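Local atomic coordinates of 2-aminomuconate 6-semialdehyde dehydrogenase (Burkholderia cenocepacia, PDB entry 4U3W), a protein that probably oxidises the aldehyde group of 2-aminomuconate 6-semialdehyde to a carboxylate with a nicotinamide cofactor, as a member of the aldehyde dehydrogenase family. Residues Asn277-Phe282 with Ala292-Ser297; Thr393-Leu398 with Glu407-Pro412; Glu235-His240 with Ser244-Thr249; His89-Gly94 with Thr206-Val211. All coordinates share one frame; numbering follows the deposited sequence.

In the fold
Contacts 3 and 4 are completed earlier in the chain than contacts 1 and 2, and the two pairs fall in different domains. Contacts 1 and 2 reach the same seven-stranded sheet, which corresponds to the catalytic domain of aldehyde dehydrogenases, and their centres are about 13 Å apart. Contact 3 lies within the Rossmann-like coenzyme-binding domain, and contact 4 joins a helix of that domain to helix 81-96; these two centres are about 23 Å apart. Contacts 1 and 4 sit on opposite sides of the chain's centre, about 36 Å between centres. Contact 2 comes within about 8 Å of contact 3, nearest atoms. In this family substrate and cofactor meet between the two domains. A bound magnesium ion is about 12 Å from the I246 side chain.

Contact 1. Residues Asn277-Phe282 with Ala292-Ser297; sequences NAAVVF and AGVLRS
V294 on helix 287-299 puts a single methyl, CG2, against the strand, and that methyl serves two partners. It lies 4.2 Å from A279 CB and 4.2 Å from V281 CG2, so the valine bridges two side chains that leave the same face of strand 277-281, two residues apart. The V294 rotamer explains the choice of branch: with CG1 anti to the backbone N (chi1 167°), CG2 is the one left beside that nitrogen, and it faces the strand. An alanine faces the valine here, and the CA atoms of A279 and V294 stand 7.1 Å apart. Strand 277-281, helix 287-299 and strand 309-315 form a beta-alpha-beta unit of the catalytic domain, and V294 is one of the residues that seat its helix on the sheet. F322 of helix 319-331 also touches both V294 and V281, extending the apolar layer. One turn further along the helix, S297 turns its CB toward the strand, and its OG is hydrogen-bonded to S309 OG on the next strand of the unit. N277 ND2 is hydrogen-bonded to C306 O and C308 O.

Contact 2. Residues Thr393-Leu398 with Glu407-Pro412; sequences TIWTGL and EEIFGP
The indole of W395 meets I409 at its edge. I409 CD1 lies in the plane of the ring, 3.7 Å from W395 CZ3 and 3.8 Å from W395 CH2, so the methyl abuts the far rim of the six-membered ring; segment 407-412 places nothing over either indole face. The two side chains come from opposite directions, the methyl arriving at the ring edge. I409 makes the reach by being extended: CD1 is anti to CA (chi2 169°). Around the pair, W395 touches V413 and H415 of strand 413-419 and A364 of helix 351-366, while I409 touches Y360 of that same helix. The second aromatic ring, F410, is turned elsewhere and meets W172 with the planes at about 90°.

At the other end of the contact the link is polar: T393 N donates to P412 O over 2.8 Å. T393 OG1 has its own partners, G375 N and M391 O. E310 also holds the loop: its OE1 takes the backbone N-H of I409 and its OE2 that of F410.

The T393-P412 bond opens the parallel pairing of strand 393-396 with strand 413-419, which continues with T393 and W395 on C414 and W395 on I416. The loop itself carries the EIFGP sequence characteristic of aldehyde dehydrogenases, which in relatives borders the cofactor site and leads directly into this strand of the catalytic domain.

Contact 3. Residues Glu235-His240 with Ser244-Thr249; sequences EFLTRH and SAITFT
I246 rises from its strand and meets helix 233-238 with CD1, its side chain crossing that of T238 obliquely. The methyl lies against the backbone as much as against side chains: I246 CD1 is 3.8 Å from T238 CA and 4.0 Å from T238 CG2. L237 CG also comes within 4.3 Å of I246 CD1. The isoleucine is folded rather than extended, and it is chi2, at -69°, that sets where CD1 lies. Its CG1 approaches the helix as well, 4.1 Å from T238 CA.

T238 is turned so that its two branches do different work. OG1 sits between the backbone N and the carbonyl carbon (chi1 65°), and from there it donates to E235 O at 2.7 Å, one turn back. That carbonyl also accepts from R239 N, so two donors hold it, and the threonine's methyl is left to face I246.

In the Rossmann-like domain the helix belongs to the connection from strand 222-224 to strand 245-249, which lie on opposite sides of strands 192-196 and 153-169 in the sheet. The chain therefore passes over the middle of the sheet, and T238 also touches I169 on the way. H240 N bonds to L237 O at 3.2 Å, and H240 ND1 is bonded to D242 N in the short turn to the strand. On the strand, the backbone of I246 pairs with E268 and S270.

Contact 4. Residues His89-Gly94 with Thr206-Val211; sequences HKIADG and TLLAEV
At chi1 170° V211 turns CG1 to the side away from its own N and keeps CG2 next to it; both methyls then face helix 81-96, and each finds a different part of its backbone. V211 CG1 lies 3.7 Å from I91 O and 3.8 Å from G94 CA; CG2 lies 3.7 Å from G94 O. L208, one turn earlier, reaches the same helix by its own torsions: chi1 near 180° and a bend at chi2 bring CD1 to within 4.2 Å of I91 CG2. I91 is thus shared, its CG2 also standing 4.3 Å from V211 CG1.

G94 is where the helices come together. Having no side chain, it lets the valine settle directly on the main chain, and the CA atoms of G94 and V211 are only 5.7 Å apart. The short axes approach to 10.0 Å at an angle of 122° between their N-to-C directions, so the helices touch over one limited patch instead of running alongside each other.

Helix 203-214 connects the neighbouring parallel strands 192-196 and 222-224, a beta-alpha-beta unit of the Rossmann-like domain, and here it packs against helix 81-96. F102 of helix 99-110 touches V211, and F129 of helix 114-138 touches I91, so aromatic rings adjoin the apolar patch. Salt bridges lie near it: E210 OE1 pairs with R98 NH2, and D93 OD1 with R130 NH2, tying helix 81-96 to helix 114-138.

Contact 1. Residues Asn277-Phe282 with Ala292-Ser297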
# COMPACT_ATOMS: atom_id res chain seq x y z
N ASN A 277 21.49 -4.76 24.15
CA ASN A 277 21.20 -3.49 23.55
C ASN A 277 22.01 -2.32 24.10
O ASN A 277 22.32 -2.28 25.28
CB ASN A 277 19.72 -3.18 23.71
CG ASN A 277 18.86 -4.37 23.29
OD1 ASN A 277 18.90 -4.81 22.14
ND2 ASN A 277 18.06 -4.85 24.22
N ALA A 278 22.34 -1.39 23.22
CA ALA A 278 23.06 -0.16 23.58
C ALA A 278 22.16 1.09 23.62
O ALA A 278 21.15 1.19 22.86
CB ALA A 278 24.20 0.09 22.60
N ALA A 279 22.53 2.01 24.51
CA ALA A 279 22.05 3.39 24.48
C ALA A 279 23.27 4.28 24.20
O ALA A 279 24.35 4.06 24.78
CB ALA A 279 21.38 3.77 25.81
N VAL A 280 23.12 5.23 23.26
CA VAL A 280 24.22 6.12 22.86
C VAL A 280 23.83 7.53 23.23
O VAL A 280 22.73 7.95 22.90
CB VAL A 280 24.53 6.03 21.33
CG1 VAL A 280 25.71 6.94 20.94
CG2 VAL A 280 24.87 4.57 20.95
N VAL A 281 24.69 8.21 23.98
CA VAL A 281 24.44 9.59 24.36
C VAL A 281 25.53 10.51 23.82
O VAL A 281 26.66 10.45 24.26
CB VAL A 281 24.33 9.76 25.92
CG1 VAL A 281 23.94 11.21 26.24
CG2 VAL A 281 23.26 8.78 26.48
N PHE A 282 25.18 11.37 22.86
CA PHE A 282 26.12 12.33 22.32
C PHE A 282 26.21 13.55 23.27
O PHE A 282 25.23 13.84 23.98
CB PHE A 282 25.68 12.74 20.91
CG PHE A 282 25.96 11.68 19.87
CD1 PHE A 282 27.20 11.62 19.23
CD2 PHE A 282 24.99 10.71 19.58
CE1 PHE A 282 27.47 10.65 18.30
CE2 PHE A 282 25.24 9.73 18.62
CZ PHE A 282 26.48 9.70 17.99
N ALA A 292 17.57 10.63 32.59
CA ALA A 292 16.30 9.97 32.93
C ALA A 292 15.94 8.79 31.99
O ALA A 292 15.37 7.78 32.42
CB ALA A 292 15.14 10.99 32.90
N GLY A 293 16.23 8.96 30.70
CA GLY A 293 15.88 7.95 29.68
C GLY A 293 16.70 6.67 29.90
O GLY A 293 16.17 5.54 29.76
N VAL A 294 17.98 6.85 30.19
CA VAL A 294 18.87 5.69 30.44
C VAL A 294 18.56 5.03 31.78
O VAL A 294 18.63 3.78 31.90
CB VAL A 294 20.35 6.15 30.34
CG1 VAL A 294 21.35 5.04 30.92
CG2 VAL A 294 20.65 6.48 28.90
N LEU A 295 18.16 5.82 32.79
CA LEU A 295 17.62 5.19 34.02
C LEU A 295 16.48 4.24 33.67
O LEU A 295 16.45 3.06 34.08
CB LEU A 295 17.13 6.25 35.01
CG LEU A 295 16.87 5.73 36.44
CD1 LEU A 295 18.19 5.60 37.18
CD2 LEU A 295 15.92 6.63 37.24
N ARG A 296 15.57 4.74 32.85
CA ARG A 296 14.41 3.97 32.40
C ARG A 296 14.80 2.72 31.61
O ARG A 296 14.30 1.61 31.86
CB ARG A 296 13.52 4.83 31.48
CG ARG A 296 12.21 5.37 32.00
CD ARG A 296 11.32 5.91 30.81
NE ARG A 296 10.28 4.94 30.42
CZ ARG A 296 10.01 4.50 29.18
NH1 ARG A 296 10.69 4.94 28.13
NH2 ARG A 296 9.02 3.62 29.00
N SER A 297 15.65 2.91 30.60
CA SER A 297 15.95 1.80 29.66
C SER A 297 16.83 0.76 30.37
O SER A 297 16.88 -0.40 29.97
CB SER A 297 16.62 2.29 28.37
OG SER A 297 17.87 2.96 28.62

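Contact 2. Residues Thr393-Leu398 with Glu407-Pro412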
# COMPACT_ATOMS: atom_id res chain seq x y z
N THR A 393 22.40 -1.66 39.36
CA THR A 393 23.86 -1.72 39.31
C THR A 393 24.40 -0.98 38.08
O THR A 393 23.81 -1.07 37.02
CB THR A 393 24.33 -3.20 39.33
OG1 THR A 393 23.84 -3.81 40.53
CG2 THR A 393 25.83 -3.35 39.26
N ILE A 394 25.47 -0.21 38.27
CA ILE A 394 26.15 0.48 37.18
C ILE A 394 27.64 0.10 37.22
O ILE A 394 28.26 0.16 38.27
CB ILE A 394 26.01 2.03 37.33
CG1 ILE A 394 24.54 2.49 37.28
CG2 ILE A 394 26.87 2.80 36.31
CD1 ILE A 394 24.42 3.99 37.77
N TRP A 395 28.20 -0.31 36.07
CA TRP A 395 29.64 -0.59 35.93
C TRP A 395 30.32 0.40 34.98
O TRP A 395 29.67 0.95 34.08
CB TRP A 395 29.87 -1.98 35.38
CG TRP A 395 29.39 -3.10 36.26
CD1 TRP A 395 29.51 -3.19 37.61
CD2 TRP A 395 28.69 -4.27 35.83
NE1 TRP A 395 28.92 -4.36 38.05
CE2 TRP A 395 28.42 -5.04 36.97
CE3 TRP A 395 28.28 -4.75 34.58
CZ2 TRP A 395 27.75 -6.25 36.91
CZ3 TRP A 395 27.61 -5.94 34.51
CH2 TRP A 395 27.36 -6.69 35.68
N THR A 396 31.63 0.59 35.16
CA THR A 396 32.49 1.16 34.13
C THR A 396 33.82 0.38 34.00
O THR A 396 34.09 -0.55 34.79
CB THR A 396 32.83 2.67 34.42
OG1 THR A 396 33.41 2.79 35.72
CG2 THR A 396 31.59 3.54 34.37
N GLY A 397 34.66 0.74 33.02
CA GLY A 397 36.01 0.17 32.96
C GLY A 397 36.20 -1.13 32.20
O GLY A 397 37.29 -1.63 32.12
N LEU A 398 35.14 -1.69 31.62
CA LEU A 398 35.29 -2.94 30.87
C LEU A 398 35.49 -2.70 29.36
O LEU A 398 34.86 -1.81 28.79
CB LEU A 398 34.07 -3.83 31.11
CG LEU A 398 33.84 -4.26 32.57
CD1 LEU A 398 32.50 -4.99 32.71
CD2 LEU A 398 35.00 -5.19 33.01
N GLU A 407 27.39 -10.57 26.88
CA GLU A 407 26.35 -11.57 27.15
C GLU A 407 25.11 -10.96 27.82
O GLU A 407 25.21 -10.10 28.71
CB GLU A 407 26.92 -12.70 27.99
CG GLU A 407 28.04 -13.44 27.26
CD GLU A 407 28.85 -14.41 28.14
OE1 GLU A 407 28.39 -14.78 29.25
OE2 GLU A 407 29.94 -14.82 27.69
N GLU A 408 23.93 -11.37 27.37
CA GLU A 408 22.70 -10.81 27.93
C GLU A 408 22.62 -11.24 29.40
O GLU A 408 22.71 -12.43 29.68
CB GLU A 408 21.47 -11.30 27.12
CG GLU A 408 20.11 -10.89 27.70
CD GLU A 408 18.95 -11.38 26.84
OE1 GLU A 408 18.84 -12.61 26.64
OE2 GLU A 408 18.15 -10.53 26.39
N ILE A 409 22.45 -10.31 30.33
CA ILE A 409 22.33 -10.65 31.77
C ILE A 409 20.86 -10.70 32.23
O ILE A 409 20.48 -11.58 33.02
CB ILE A 409 23.11 -9.65 32.63
CG1 ILE A 409 24.59 -9.73 32.28
CG2 ILE A 409 22.92 -9.95 34.09
CD1 ILE A 409 25.48 -8.56 32.91
N PHE A 410 20.03 -9.78 31.70
CA PHE A 410 18.59 -9.74 31.98
C PHE A 410 18.32 -9.43 33.46
O PHE A 410 17.42 -10.01 34.10
CB PHE A 410 17.91 -11.07 31.54
CG PHE A 410 16.55 -10.87 30.87
CD1 PHE A 410 16.47 -10.45 29.54
CD2 PHE A 410 15.36 -11.11 31.57
CE1 PHE A 410 15.20 -10.24 28.90
CE2 PHE A 410 14.07 -10.95 30.94
CZ PHE A 410 13.99 -10.48 29.60
N GLY A 411 19.14 -8.50 33.99
CA GLY A 411 19.01 -7.92 35.32
C GLY A 411 19.16 -6.39 35.25
O GLY A 411 19.32 -5.84 34.14
N PRO A 412 19.07 -5.70 36.41
CA PRO A 412 19.09 -4.23 36.52
C PRO A 412 20.51 -3.72 36.55
O PRO A 412 21.05 -3.38 37.60
CB PRO A 412 18.38 -3.94 37.85
CG PRO A 412 18.76 -5.20 38.72
CD PRO A 412 18.76 -6.36 37.71

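Contact 3. Residues Glu235-His240 with Ser244-Thr249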
# COMPACT_ATOMS: atom_id res chain seq x y z
N GLU A 235 8.25 -27.90 25.03
CA GLU A 235 8.88 -28.72 24.01
C GLU A 235 7.87 -29.60 23.28
O GLU A 235 7.92 -29.73 22.04
CB GLU A 235 9.94 -29.63 24.62
CG GLU A 235 10.59 -30.51 23.60
CD GLU A 235 11.67 -31.38 24.21
OE1 GLU A 235 11.64 -32.60 23.95
OE2 GLU A 235 12.49 -30.89 25.00
N PHE A 236 6.97 -30.25 24.03
CA PHE A 236 5.98 -31.13 23.39
C PHE A 236 5.17 -30.38 22.34
O PHE A 236 4.83 -30.90 21.27
CB PHE A 236 5.05 -31.70 24.44
CG PHE A 236 5.76 -32.41 25.58
CD1 PHE A 236 7.04 -32.90 25.43
CD2 PHE A 236 5.13 -32.55 26.80
CE1 PHE A 236 7.71 -33.51 26.47
CE2 PHE A 236 5.77 -33.20 27.87
CZ PHE A 236 7.08 -33.68 27.71
N LEU A 237 4.81 -29.14 22.68
CA LEU A 237 4.00 -28.30 21.79
C LEU A 237 4.74 -28.04 20.47
O LEU A 237 4.17 -28.16 19.38
CB LEU A 237 3.66 -26.99 22.51
CG LEU A 237 2.83 -26.02 21.66
CD1 LEU A 237 1.51 -26.62 21.09
CD2 LEU A 237 2.51 -24.85 22.51
N THR A 238 6.02 -27.72 20.55
CA THR A 238 6.80 -27.40 19.35
C THR A 238 7.04 -28.58 18.43
O THR A 238 7.22 -28.37 17.23
CB THR A 238 8.18 -26.84 19.74
OG1 THR A 238 8.91 -27.86 20.42
CG2 THR A 238 8.04 -25.64 20.67
N ARG A 239 7.07 -29.81 18.98
CA ARG A 239 7.30 -30.98 18.17
C ARG A 239 5.97 -31.58 17.72
O ARG A 239 5.95 -32.63 17.04
CB ARG A 239 8.11 -32.02 18.95
CG ARG A 239 9.51 -31.54 19.31
CD ARG A 239 10.30 -32.66 19.99
NE ARG A 239 9.38 -33.46 20.80
CZ ARG A 239 9.68 -34.02 21.96
NH1 ARG A 239 10.90 -33.90 22.46
NH2 ARG A 239 8.76 -34.72 22.61
N HIS A 240 4.85 -30.95 18.06
CA HIS A 240 3.60 -31.61 17.66
C HIS A 240 3.37 -31.55 16.14
O HIS A 240 3.46 -30.49 15.52
CB HIS A 240 2.40 -31.02 18.36
CG HIS A 240 1.22 -31.93 18.31
ND1 HIS A 240 0.47 -32.11 17.16
CD2 HIS A 240 0.69 -32.74 19.25
CE1 HIS A 240 -0.51 -32.97 17.42
NE2 HIS A 240 -0.37 -33.39 18.67
N SER A 244 0.43 -25.61 13.29
CA SER A 244 0.77 -24.97 12.01
C SER A 244 1.97 -24.01 12.13
O SER A 244 2.66 -23.72 11.16
CB SER A 244 -0.44 -24.18 11.50
OG SER A 244 -1.60 -24.98 11.53
N ALA A 245 2.20 -23.51 13.33
CA ALA A 245 3.22 -22.48 13.52
C ALA A 245 3.57 -22.42 14.99
O ALA A 245 2.74 -22.81 15.81
CB ALA A 245 2.71 -21.10 13.09
N ILE A 246 4.77 -21.90 15.31
CA ILE A 246 5.15 -21.61 16.68
C ILE A 246 5.55 -20.12 16.73
O ILE A 246 6.36 -19.69 15.90
CB ILE A 246 6.35 -22.43 17.16
CG1 ILE A 246 5.99 -23.91 17.29
CG2 ILE A 246 6.83 -21.96 18.56
CD1 ILE A 246 5.00 -24.16 18.46
N THR A 247 4.99 -19.37 17.66
CA THR A 247 5.48 -17.99 17.92
C THR A 247 6.07 -18.08 19.29
O THR A 247 5.58 -18.82 20.19
CB THR A 247 4.36 -16.93 17.76
OG1 THR A 247 4.94 -15.61 17.88
CG2 THR A 247 3.31 -17.12 18.84
N PHE A 248 7.21 -17.45 19.45
CA PHE A 248 7.97 -17.66 20.66
C PHE A 248 8.69 -16.35 21.00
O PHE A 248 9.23 -15.71 20.12
CB PHE A 248 8.97 -18.81 20.50
CG PHE A 248 9.96 -18.90 21.65
CD1 PHE A 248 9.58 -19.41 22.89
CD2 PHE A 248 11.28 -18.44 21.49
CE1 PHE A 248 10.50 -19.46 23.96
CE2 PHE A 248 12.21 -18.51 22.54
CZ PHE A 248 11.83 -19.01 23.77
N THR A 249 8.66 -15.94 22.26
CA THR A 249 9.47 -14.80 22.72
C THR A 249 10.32 -15.33 23.87
O THR A 249 9.78 -15.91 24.82
CB THR A 249 8.59 -13.62 23.17
OG1 THR A 249 7.76 -13.20 22.06
CG2 THR A 249 9.45 -12.39 23.65

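Contact 4. Residues His89-Gly94 with Thr206-Val211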
# COMPACT_ATOMS: atom_id res chain seq x y z
N HIS A 89 -13.02 -7.47 20.75
CA HIS A 89 -13.48 -6.41 21.61
C HIS A 89 -14.25 -6.95 22.82
O HIS A 89 -14.16 -6.39 23.90
CB HIS A 89 -14.37 -5.42 20.83
CG HIS A 89 -13.58 -4.39 20.08
ND1 HIS A 89 -12.89 -3.37 20.71
CD2 HIS A 89 -13.38 -4.22 18.75
CE1 HIS A 89 -12.29 -2.63 19.80
NE2 HIS A 89 -12.57 -3.12 18.60
N LYS A 90 -15.00 -8.04 22.65
CA LYS A 90 -15.66 -8.65 23.82
C LYS A 90 -14.64 -9.13 24.84
O LYS A 90 -14.85 -9.03 26.06
CB LYS A 90 -16.51 -9.86 23.40
CG LYS A 90 -17.93 -9.50 22.93
CD LYS A 90 -18.72 -10.78 22.56
CE LYS A 90 -19.51 -10.62 21.26
NZ LYS A 90 -20.83 -9.92 21.35
N ILE A 91 -13.55 -9.70 24.34
CA ILE A 91 -12.48 -10.20 25.23
C ILE A 91 -11.85 -9.01 25.95
O ILE A 91 -11.69 -9.02 27.15
CB ILE A 91 -11.42 -11.00 24.43
CG1 ILE A 91 -12.04 -12.31 23.90
CG2 ILE A 91 -10.20 -11.33 25.31
CD1 ILE A 91 -11.27 -12.95 22.71
N ALA A 92 -11.55 -7.96 25.18
CA ALA A 92 -11.01 -6.75 25.79
C ALA A 92 -11.91 -6.21 26.89
O ALA A 92 -11.45 -5.89 27.99
CB ALA A 92 -10.78 -5.70 24.69
N ASP A 93 -13.22 -6.16 26.62
CA ASP A 93 -14.18 -5.71 27.63
C ASP A 93 -14.17 -6.59 28.88
O ASP A 93 -14.31 -6.10 30.01
CB ASP A 93 -15.61 -5.69 27.04
CG ASP A 93 -15.82 -4.59 26.00
OD1 ASP A 93 -14.95 -3.70 25.88
OD2 ASP A 93 -16.82 -4.64 25.26
N GLY A 94 -14.04 -7.90 28.68
CA GLY A 94 -14.04 -8.85 29.80
C GLY A 94 -12.84 -8.70 30.73
O GLY A 94 -12.95 -8.93 31.95
N THR A 206 -4.19 -17.55 33.18
CA THR A 206 -5.33 -18.34 33.62
C THR A 206 -6.58 -17.44 33.73
O THR A 206 -7.69 -17.87 33.33
CB THR A 206 -5.06 -19.05 34.99
OG1 THR A 206 -3.83 -19.80 34.90
CG2 THR A 206 -6.23 -20.07 35.31
N LEU A 207 -6.42 -16.20 34.21
CA LEU A 207 -7.56 -15.28 34.25
C LEU A 207 -8.03 -14.99 32.86
O LEU A 207 -9.26 -14.84 32.59
CB LEU A 207 -7.16 -13.96 34.97
CG LEU A 207 -6.94 -14.11 36.48
CD1 LEU A 207 -6.64 -12.75 37.09
CD2 LEU A 207 -8.20 -14.69 37.07
N LEU A 208 -7.07 -14.90 31.93
CA LEU A 208 -7.47 -14.67 30.52
C LEU A 208 -8.35 -15.84 30.00
O LEU A 208 -9.38 -15.64 29.30
CB LEU A 208 -6.25 -14.45 29.62
CG LEU A 208 -6.56 -14.17 28.13
CD1 LEU A 208 -7.37 -12.87 28.01
CD2 LEU A 208 -5.27 -14.02 27.28
N ALA A 209 -7.97 -17.07 30.33
CA ALA A 209 -8.81 -18.22 29.99
C ALA A 209 -10.22 -18.08 30.58
O ALA A 209 -11.18 -18.42 29.90
CB ALA A 209 -8.14 -19.57 30.52
N GLU A 210 -10.35 -17.63 31.84
CA GLU A 210 -11.68 -17.42 32.44
C GLU A 210 -12.50 -16.41 31.65
O GLU A 210 -13.73 -16.56 31.46
CB GLU A 210 -11.54 -16.92 33.90
CG GLU A 210 -10.89 -17.96 34.79
CD GLU A 210 -10.79 -17.54 36.24
OE1 GLU A 210 -11.49 -16.57 36.65
OE2 GLU A 210 -10.04 -18.19 37.00
N VAL A 211 -11.83 -15.37 31.17
CA VAL A 211 -12.52 -14.36 30.34
C VAL A 211 -12.99 -14.99 29.02
O VAL A 211 -14.15 -14.79 28.61
CB VAL A 211 -11.63 -13.09 30.09
CG1 VAL A 211 -12.30 -12.19 29.01
CG2 VAL A 211 -11.49 -12.32 31.40